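Local structure of homoserine dehydrogenase (Staphylococcus aureus M1064, 4PG7) at residues I59-V64 with V84-N89; D216-D221 with G247-T252; D260-K265 with R406-D411. The protein catalyses the NAD(P)-dependent interconversion of L-aspartate semialdehyde and L-homoserine, a hydride-transfer step of the aspartic acid pathway. All coordinates share one frame; numbering follows the deposited sequence.

Interaction 1. Residues I59-V64 with V84-N89; sequences IKHILV and VNEILN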
loop_
_atom_site.group_PDB
_atom_site.type_symbol
_atom_site.label_atom_id
_atom_site.label_comp_id
_atom_site.label_asym_id
_atom_site.label_seq_id
_atom_site.Cartn_x
_atom_site.Cartn_y
_atom_site.Cartn_z
ATOM N N ILE A 59 16.899 -8.723 -29.060
ATOM C CA ILE A 59 16.163 -9.956 -28.872
ATOM C C ILE A 59 16.659 -10.927 -29.929
ATOM O O ILE A 59 16.212 -10.911 -31.081
ATOM C CB ILE A 59 14.644 -9.742 -28.992
ATOM C CG1 ILE A 59 14.179 -8.692 -27.977
ATOM C CG2 ILE A 59 13.923 -11.058 -28.775
ATOM C CD1 ILE A 59 12.712 -8.300 -28.087
ATOM N N LYS A 60 17.598 -11.773 -29.530
ATOM C CA LYS A 60 18.291 -12.646 -30.476
ATOM C C LYS A 60 17.540 -13.948 -30.750
ATOM O O LYS A 60 17.688 -14.525 -31.827
ATOM C CB LYS A 60 19.693 -12.965 -29.959
ATOM C CG LYS A 60 20.568 -13.622 -31.008
ATOM C CD LYS A 60 22.031 -13.619 -30.619
ATOM C CE LYS A 60 22.840 -14.450 -31.610
ATOM N NZ LYS A 60 24.111 -14.872 -30.985
ATOM N N HIS A 61 16.777 -14.432 -29.766
ATOM C CA HIS A 61 15.998 -15.660 -29.915
ATOM C C HIS A 61 14.670 -15.520 -29.165
ATOM O O HIS A 61 14.610 -14.928 -28.087
ATOM C CB HIS A 61 16.726 -16.883 -29.320
ATOM C CG HIS A 61 18.120 -17.101 -29.831
ATOM N ND1 HIS A 61 18.385 -17.663 -31.060
ATOM C CD2 HIS A 61 19.324 -16.875 -29.261
ATOM C CE1 HIS A 61 19.691 -17.737 -31.245
ATOM N NE2 HIS A 61 20.285 -17.262 -30.164
ATOM N N ILE A 62 13.622 -16.100 -29.730
ATOM C CA ILE A 62 12.381 -16.297 -29.022
ATOM C C ILE A 62 12.008 -17.766 -29.097
ATOM O O ILE A 62 11.854 -18.316 -30.180
ATOM C CB ILE A 62 11.248 -15.414 -29.581
ATOM C CG1 ILE A 62 11.659 -13.934 -29.532
ATOM C CG2 ILE A 62 9.986 -15.609 -28.749
ATOM C CD1 ILE A 62 10.676 -12.966 -30.180
ATOM N N LEU A 63 11.914 -18.415 -27.945
ATOM C CA LEU A 63 11.428 -19.786 -27.884
ATOM C C LEU A 63 9.905 -19.778 -27.967
ATOM O O LEU A 63 9.228 -19.099 -27.181
ATOM C CB LEU A 63 11.878 -20.485 -26.593
ATOM C CG LEU A 63 11.482 -21.962 -26.422
ATOM C CD1 LEU A 63 12.296 -22.861 -27.345
ATOM C CD2 LEU A 63 11.677 -22.417 -24.981
ATOM N N VAL A 64 9.375 -20.535 -28.918
ATOM C CA VAL A 64 7.934 -20.751 -29.032
ATOM C C VAL A 64 7.664 -22.247 -29.110
ATOM O O VAL A 64 8.546 -23.028 -29.495
ATOM C CB VAL A 64 7.331 -20.050 -30.269
ATOM C CG1 VAL A 64 7.624 -18.556 -30.233
ATOM C CG2 VAL A 64 7.852 -20.650 -31.567
ATOM N N VAL A 84 14.982 -25.128 -27.025
ATOM C CA VAL A 84 15.481 -24.350 -25.884
ATOM C C VAL A 84 17.022 -24.395 -25.733
ATOM O O VAL A 84 17.642 -23.429 -25.278
ATOM C CB VAL A 84 14.799 -24.802 -24.568
ATOM C CG1 VAL A 84 15.206 -26.223 -24.198
ATOM C CG2 VAL A 84 15.105 -23.827 -23.450
ATOM N N ASN A 85 17.633 -25.510 -26.133
ATOM C CA ASN A 85 19.093 -25.662 -26.087
ATOM C C ASN A 85 19.837 -24.701 -26.988
ATOM O O ASN A 85 20.974 -24.324 -26.702
ATOM C CB ASN A 85 19.470 -27.101 -26.415
ATOM C CG ASN A 85 19.044 -28.047 -25.331
ATOM O OD1 ASN A 85 19.049 -27.692 -24.157
ATOM N ND2 ASN A 85 18.663 -29.254 -25.715
ATOM N N GLU A 86 19.199 -24.307 -28.078
ATOM C CA GLU A 86 19.756 -23.297 -28.946
ATOM C C GLU A 86 19.953 -21.987 -28.187
ATOM O O GLU A 86 20.883 -21.221 -28.460
ATOM C CB GLU A 86 18.848 -23.096 -30.161
ATOM C CG GLU A 86 19.381 -22.081 -31.161
ATOM C CD GLU A 86 18.704 -22.162 -32.524
ATOM O OE1 GLU A 86 17.584 -22.712 -32.628
ATOM O OE2 GLU A 86 19.325 -21.694 -33.501
ATOM N N ILE A 87 19.070 -21.733 -27.229
ATOM C CA ILE A 87 19.158 -20.546 -26.419
ATOM C C ILE A 87 20.112 -20.774 -25.250
ATOM O O ILE A 87 20.949 -19.929 -24.964
ATOM C CB ILE A 87 17.755 -20.126 -25.897
ATOM C CG1 ILE A 87 16.917 -19.589 -27.045
ATOM C CG2 ILE A 87 17.873 -19.086 -24.805
ATOM C CD1 ILE A 87 15.430 -19.501 -26.744
ATOM N N LEU A 88 19.981 -21.908 -24.569
ATOM C CA LEU A 88 20.790 -22.169 -23.376
ATOM C C LEU A 88 22.282 -22.321 -23.715
ATOM O O LEU A 88 23.136 -22.045 -22.877
ATOM C CB LEU A 88 20.281 -23.405 -22.621
ATOM C CG LEU A 88 18.853 -23.303 -22.066
ATOM C CD1 LEU A 88 18.363 -24.640 -21.526
ATOM C CD2 LEU A 88 18.760 -22.230 -20.998
ATOM N N ASN A 89 22.591 -22.754 -24.926
ATOM C CA ASN A 89 23.987 -22.913 -25.330
ATOM C C ASN A 89 24.581 -21.682 -26.009
ATOM O O ASN A 89 25.744 -21.715 -26.426
ATOM C CB ASN A 89 24.136 -24.136 -26.244
ATOM C CG ASN A 89 23.845 -25.442 -25.523
ATOM O OD1 ASN A 89 23.866 -25.503 -24.298
ATOM N ND2 ASN A 89 23.534 -26.480 -26.281
#
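H61 meets I87 where strand 59-63 faces helix 84-88: H61 CB lies 3.5 Å from I87 CG1, and the two side chains run past each other in opposite senses. The H61 imidazole is carried beside its own backbone N (chi1 -54°), which leaves CB to face the isoleucine while the ring reaches on toward E86. There the approach is loose, H61 CE1 standing 4.4 Å from E86 CG. The polar ring atoms are satisfied elsewhere, NE2 by D90 and ND1 by H79, two hydrogen bonds that should fix the rotation of the imidazole; K60 CG adds cover 3.7 Å above one ring face. The E86 carboxylate likewise looks outside the contact, to T81.

Two residues after the histidine, L63 again faces the helix. Its CB takes the tip of I87, CD1, at 3.7 Å, so one isoleucine spans both inward residues of the strand. With CG anti to the backbone N (chi1 -178°), the leucine fork extends to V84: CD1 comes within 3.5 Å of V84 N, and CD2 reaches V84 CB at 4.0 Å. W109 of helix 106-115 closes over both L63 and V84.

The segment axes approach to 8.8 Å at 146°, roughly antiparallel. This is a helix lying on a parallel sheet within the crossover from strand 80-81 to strand 95-98, and the 3-2-1-4-5-6 strand order is that of a Rossmann fold, as expected for the NAD-binding domain.

Interaction 2. Residues D216-D221 with G247-T252; sequences DVEGVD and GISGVT. With LYS (lysine), chain K.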
loop_
_atom_site.group_PDB
_atom_site.type_symbol
_atom_site.label_atom_id
_atom_site.label_comp_id
_atom_site.label_asym_id
_atom_site.label_seq_id
_atom_site.Cartn_x
_atom_site.Cartn_y
_atom_site.Cartn_z
ATOM N N ASP A 216 -10.049 -20.137 -9.080
ATOM C CA ASP A 216 -10.499 -18.949 -8.340
ATOM C C ASP A 216 -11.373 -19.336 -7.153
ATOM O O ASP A 216 -11.060 -19.051 -5.990
ATOM C CB ASP A 216 -11.331 -18.022 -9.257
ATOM C CG ASP A 216 -10.520 -17.431 -10.387
ATOM O OD1 ASP A 216 -9.298 -17.196 -10.222
ATOM O OD2 ASP A 216 -11.145 -17.130 -11.428
ATOM N N VAL A 217 -12.467 -19.999 -7.486
ATOM C CA VAL A 217 -13.548 -20.319 -6.559
ATOM C C VAL A 217 -13.153 -21.300 -5.463
ATOM O O VAL A 217 -13.660 -21.211 -4.355
ATOM C CB VAL A 217 -14.755 -20.831 -7.369
ATOM C CG1 VAL A 217 -15.686 -21.699 -6.550
ATOM C CG2 VAL A 217 -15.495 -19.641 -7.964
ATOM N N GLU A 218 -12.231 -22.211 -5.744
ATOM C CA GLU A 218 -11.772 -23.167 -4.720
ATOM C C GLU A 218 -10.575 -22.655 -3.924
ATOM O O GLU A 218 -10.009 -23.371 -3.078
ATOM C CB GLU A 218 -11.469 -24.532 -5.363
ATOM C CG GLU A 218 -12.684 -25.160 -6.015
ATOM C CD GLU A 218 -13.834 -25.314 -5.061
ATOM O OE1 GLU A 218 -13.611 -25.635 -3.868
ATOM O OE2 GLU A 218 -14.969 -25.120 -5.504
ATOM N N GLY A 219 -10.153 -21.424 -4.211
ATOM C CA GLY A 219 -9.108 -20.785 -3.426
ATOM C C GLY A 219 -7.682 -21.220 -3.739
ATOM O O GLY A 219 -6.748 -20.912 -2.970
ATOM N N VAL A 220 -7.490 -21.912 -4.854
ATOM C CA VAL A 220 -6.152 -22.422 -5.213
ATOM C C VAL A 220 -5.219 -21.260 -5.564
ATOM O O VAL A 220 -4.089 -21.182 -5.056
ATOM C CB VAL A 220 -6.201 -23.450 -6.380
ATOM C CG1 VAL A 220 -4.804 -23.963 -6.703
ATOM C CG2 VAL A 220 -7.124 -24.601 -6.027
ATOM N N ASP A 221 -5.689 -20.360 -6.413
ATOM C CA ASP A 221 -4.924 -19.152 -6.779
ATOM C C ASP A 221 -4.507 -18.372 -5.551
ATOM O O ASP A 221 -3.346 -17.961 -5.426
ATOM C CB ASP A 221 -5.744 -18.234 -7.697
ATOM C CG ASP A 221 -5.019 -16.945 -8.020
ATOM O OD1 ASP A 221 -3.881 -17.055 -8.519
ATOM O OD2 ASP A 221 -5.576 -15.825 -7.786
ATOM N N GLY A 247 -12.594 -22.954 -0.404
ATOM C CA GLY A 247 -13.046 -21.943 -1.345
ATOM C C GLY A 247 -14.332 -21.300 -0.895
ATOM O O GLY A 247 -14.723 -21.460 0.253
ATOM N N ILE A 248 -14.992 -20.612 -1.829
ATOM C CA ILE A 248 -16.214 -19.871 -1.539
ATOM C C ILE A 248 -17.486 -20.543 -2.031
ATOM O O ILE A 248 -18.574 -20.017 -1.813
ATOM C CB ILE A 248 -16.179 -18.422 -2.117
ATOM C CG1 ILE A 248 -16.031 -18.412 -3.636
ATOM C CG2 ILE A 248 -15.060 -17.612 -1.475
ATOM C CD1 ILE A 248 -16.526 -17.122 -4.255
ATOM N N SER A 249 -17.387 -21.714 -2.658
ATOM C CA SER A 249 -18.578 -22.297 -3.295
ATOM C C SER A 249 -19.652 -22.720 -2.291
ATOM O O SER A 249 -20.835 -22.828 -2.644
ATOM C CB SER A 249 -18.204 -23.463 -4.221
ATOM O OG SER A 249 -17.830 -24.607 -3.480
ATOM N N GLY A 250 -19.256 -22.907 -1.041
ATOM C CA GLY A 250 -20.202 -23.215 0.044
ATOM C C GLY A 250 -20.737 -22.014 0.830
ATOM O O GLY A 250 -21.586 -22.172 1.701
ATOM N N VAL A 251 -20.267 -20.794 0.515
ATOM C CA VAL A 251 -20.798 -19.594 1.161
ATOM C C VAL A 251 -22.194 -19.297 0.604
ATOM O O VAL A 251 -22.377 -19.238 -0.607
ATOM C CB VAL A 251 -19.869 -18.367 0.936
ATOM C CG1 VAL A 251 -20.454 -17.108 1.550
ATOM C CG2 VAL A 251 -18.493 -18.632 1.528
ATOM N N THR A 252 -23.169 -19.069 1.477
ATOM C CA THR A 252 -24.523 -18.793 1.045
ATOM C C THR A 252 -24.934 -17.384 1.411
ATOM O O THR A 252 -24.331 -16.750 2.279
ATOM C CB THR A 252 -25.560 -19.733 1.716
ATOM O OG1 THR A 252 -25.554 -19.513 3.132
ATOM C CG2 THR A 252 -25.259 -21.222 1.418
HETATM N N LYS K . -24.788 -24.857 2.044
HETATM C CA LYS K . -23.578 -25.689 2.359
HETATM C C LYS K . -23.717 -26.455 3.672
HETATM O O LYS K . -22.710 -26.762 4.337
HETATM C CB LYS K . -22.328 -24.809 2.414
HETATM C CG LYS K . -21.027 -25.584 2.374
HETATM C CD LYS K . -20.077 -25.187 3.492
HETATM C CE LYS K . -18.868 -26.095 3.478
HETATM N NZ LYS K . -17.886 -25.786 4.551
HETATM O OXT LYS K . -24.841 -26.795 4.072
HETATM O O HOH W 1 -13.144 -25.697 -1.095
HETATM O O HOH W 2 -15.351 -24.053 -2.508
#
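With chi1 at 157°, V217 swings CG1 away from its own backbone N and sets it 3.9 Å from S249 CB, while E218, bent back at chi2 (-56°), carries its carboxylate to the same serine. The contact joins the end of helix 214-217 to the type I turn I248-V251, in the loop that leads to the N-cap of helix 253-262 at T252. Its one direct hydrogen bond runs from I248 N to V217 O, 2.9 Å long with an N-H...O angle of 159°, and the donor lies almost in line with the carbonyl. G247, lacking a side chain, lets the same oxygen come within 3.2 Å of its CA as a CA-H...O contact. G219, with positive phi, then turns the chain from helix 214-217 into helix 220-234.

F196 of helix 196-205 covers V217, I248 and S249. Farther along, G250 and T252 line the lysine pocket with R246, D438 and K439; T252 CG2 is the methyl nearest the ligand's alpha-amino N, at 3.7 Å. Two waters link the E218 carboxylate to the facing backbone: OE1 accepts from both; one takes the G247 N-H, and the other, 2.7 Å from OE1, takes that of S249 at 3.1 Å from its N.

Interaction 3. Residues D260-K265 with R406-D411; sequences DQLGYK and RVANYD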
loop_
_atom_site.group_PDB
_atom_site.type_symbol
_atom_site.label_atom_id
_atom_site.label_comp_id
_atom_site.label_asym_id
_atom_site.label_seq_id
_atom_site.Cartn_x
_atom_site.Cartn_y
_atom_site.Cartn_z
ATOM N N ASP A 260 -23.796 -10.194 8.348
ATOM C CA ASP A 260 -24.126 -8.790 8.254
ATOM C C ASP A 260 -24.796 -8.281 9.524
ATOM O O ASP A 260 -24.411 -7.215 10.069
ATOM C CB ASP A 260 -25.055 -8.536 7.079
ATOM C CG ASP A 260 -25.470 -7.078 7.015
ATOM O OD1 ASP A 260 -24.598 -6.207 6.853
ATOM O OD2 ASP A 260 -26.640 -6.801 7.243
ATOM N N GLN A 261 -25.827 -9.000 9.972
ATOM C CA GLN A 261 -26.562 -8.604 11.189
ATOM C C GLN A 261 -25.650 -8.611 12.431
ATOM O O GLN A 261 -25.842 -7.822 13.313
ATOM C CB GLN A 261 -27.819 -9.449 11.417
ATOM C CG GLN A 261 -27.705 -10.609 12.412
ATOM C CD GLN A 261 -29.039 -11.312 12.716
ATOM O OE1 GLN A 261 -29.624 -11.089 13.768
ATOM N NE2 GLN A 261 -29.497 -12.193 11.805
ATOM N N LEU A 262 -24.675 -9.509 12.472
ATOM C CA LEU A 262 -23.682 -9.535 13.557
ATOM C C LEU A 262 -22.567 -8.476 13.470
ATOM O O LEU A 262 -21.752 -8.359 14.397
ATOM C CB LEU A 262 -23.040 -10.914 13.618
ATOM C CG LEU A 262 -24.005 -12.030 14.047
ATOM C CD1 LEU A 262 -23.450 -13.362 13.599
ATOM C CD2 LEU A 262 -24.201 -11.998 15.547
ATOM N N GLY A 263 -22.493 -7.754 12.361
ATOM C CA GLY A 263 -21.500 -6.695 12.171
ATOM C C GLY A 263 -20.300 -7.047 11.303
ATOM O O GLY A 263 -19.264 -6.402 11.415
ATOM N N TYR A 264 -20.431 -8.060 10.444
ATOM C CA TYR A 264 -19.316 -8.595 9.665
ATOM C C TYR A 264 -19.655 -8.746 8.187
ATOM O O TYR A 264 -20.811 -8.971 7.832
ATOM C CB TYR A 264 -18.914 -9.987 10.170
ATOM C CG TYR A 264 -18.479 -10.020 11.608
ATOM C CD1 TYR A 264 -17.129 -9.828 11.958
ATOM C CD2 TYR A 264 -19.415 -10.180 12.628
ATOM C CE1 TYR A 264 -16.737 -9.827 13.296
ATOM C CE2 TYR A 264 -19.040 -10.200 13.968
ATOM C CZ TYR A 264 -17.699 -10.009 14.302
ATOM O OH TYR A 264 -17.330 -10.031 15.625
ATOM N N LYS A 265 -18.626 -8.638 7.347
ATOM C CA LYS A 265 -18.677 -9.050 5.963
ATOM C C LYS A 265 -18.004 -10.408 5.847
ATOM O O LYS A 265 -17.266 -10.813 6.742
ATOM C CB LYS A 265 -17.918 -8.053 5.099
ATOM C CG LYS A 265 -18.620 -6.711 5.005
ATOM C CD LYS A 265 -18.053 -5.927 3.855
ATOM C CE LYS A 265 -18.902 -4.731 3.513
ATOM N NZ LYS A 265 -18.070 -3.761 2.758
ATOM N N ARG A 406 -21.926 -14.042 20.911
ATOM C CA ARG A 406 -23.204 -13.560 20.419
ATOM C C ARG A 406 -23.811 -14.625 19.520
ATOM O O ARG A 406 -23.086 -15.302 18.782
ATOM C CB ARG A 406 -22.998 -12.260 19.677
ATOM C CG ARG A 406 -22.287 -11.225 20.545
ATOM C CD ARG A 406 -21.723 -10.118 19.694
ATOM N NE ARG A 406 -22.827 -9.393 19.117
ATOM C CZ ARG A 406 -22.882 -8.978 17.866
ATOM N NH1 ARG A 406 -21.884 -9.234 17.022
ATOM N NH2 ARG A 406 -23.965 -8.340 17.476
ATOM N N VAL A 407 -25.128 -14.774 19.596
ATOM C CA VAL A 407 -25.833 -15.762 18.823
ATOM C C VAL A 407 -26.861 -15.081 17.931
ATOM O O VAL A 407 -27.315 -13.977 18.221
ATOM C CB VAL A 407 -26.490 -16.822 19.736
ATOM C CG1 VAL A 407 -25.431 -17.544 20.555
ATOM C CG2 VAL A 407 -27.519 -16.209 20.664
ATOM N N ALA A 408 -27.214 -15.735 16.837
ATOM C CA ALA A 408 -28.187 -15.211 15.901
ATOM C C ALA A 408 -28.974 -16.359 15.280
ATOM O O ALA A 408 -28.455 -17.482 15.158
ATOM C CB ALA A 408 -27.498 -14.454 14.793
ATOM N N ASN A 409 -30.208 -16.050 14.874
ATOM C CA ASN A 409 -31.001 -16.931 14.055
ATOM C C ASN A 409 -30.343 -17.056 12.697
ATOM O O ASN A 409 -29.908 -16.091 12.137
ATOM C CB ASN A 409 -32.419 -16.385 13.867
ATOM C CG ASN A 409 -33.231 -16.441 15.142
ATOM O OD1 ASN A 409 -33.679 -15.424 15.649
ATOM N ND2 ASN A 409 -33.413 -17.626 15.665
ATOM N N TYR A 410 -30.269 -18.265 12.176
ATOM C CA TYR A 410 -29.645 -18.491 10.896
ATOM C C TYR A 410 -30.700 -18.930 9.902
ATOM O O TYR A 410 -30.784 -18.383 8.823
ATOM C CB TYR A 410 -28.568 -19.553 11.057
ATOM C CG TYR A 410 -27.758 -19.884 9.839
ATOM C CD1 TYR A 410 -26.559 -19.221 9.584
ATOM C CD2 TYR A 410 -28.140 -20.902 8.969
ATOM C CE1 TYR A 410 -25.779 -19.540 8.496
ATOM C CE2 TYR A 410 -27.367 -21.231 7.873
ATOM C CZ TYR A 410 -26.186 -20.536 7.641
ATOM O OH TYR A 410 -25.380 -20.858 6.572
ATOM N N ASP A 411 -31.461 -19.954 10.272
ATOM C CA ASP A 411 -32.540 -20.500 9.460
ATOM C C ASP A 411 -33.419 -21.315 10.421
ATOM O O ASP A 411 -33.190 -21.297 11.633
ATOM C CB ASP A 411 -31.960 -21.372 8.336
ATOM C CG ASP A 411 -32.942 -21.611 7.208
ATOM O OD1 ASP A 411 -34.139 -21.281 7.363
ATOM O OD2 ASP A 411 -32.528 -22.156 6.164
HETATM O O HOH W 3 -31.111 -13.264 15.357
HETATM O O HOH W 4 -19.099 -10.418 17.556
#
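L262 lays its CD2 methyl over one face of the R406 guanidinium, 3.8 Å above the plane and displaced toward the rim, the two side chains running alongside each other in opposite senses. The arginine is bent at chi3 (67°), which turns the group back to the end of helix 253-262. There NH1 donates to L262 O over 2.8 Å, at an N-H...O angle of 171°, meeting a lone pair in the carbonyl plane with the oxygen only 3° out of the guanidinium plane. Bond and methyl together define the tilt of the group; R406 is modelled in two conformers, and this geometry belongs to one of them. G263 ends the helix in a Schellman motif. Beyond it, Y264 OH shares a water with R406 NH1, 2.6 Å from the hydroxyl and 3.1 Å from the nitrogen.

A408 CB fills the middle, 4.2 Å from L262 CD2 and 4.1 Å from Q261 CD. Another water donates to Q261 OE1 and accepts from N409 N, a bridge from the helix end to the strand backbone.

Strand 404-411 pairs with strand 414-422 in the C-terminal sheet, whose strand-helix order is consistent with an ACT domain. Helix 253-262 covers one face of the strand, V258 packing on A408 and Y410, while V407 points away to I388 and E392 of helix 388-398.

Interaction 1 lies in the nucleotide-binding part, its centre about 59 Å from that of interaction 3 and 39 Å from that of interaction 2. It is buried, and apolar contacts, partly against backbone, join its segments, with polar groups bonded elsewhere. Interaction 2, also buried, joins a loop to a helix end by a backbone hydrogen bond, a carboxylate with two waters and V217 packing. Interaction 3 is half exposed, and mixes an arginine-to-carbonyl bond with an apolar centre and waters. Interactions 2 and 3 share an element: 247-252 leads into helix 253-262 and 260-265 takes its end. They touch where T252 OG1 lies 3.7 Å from Y410 OH, a packing contact near the lysine pocket.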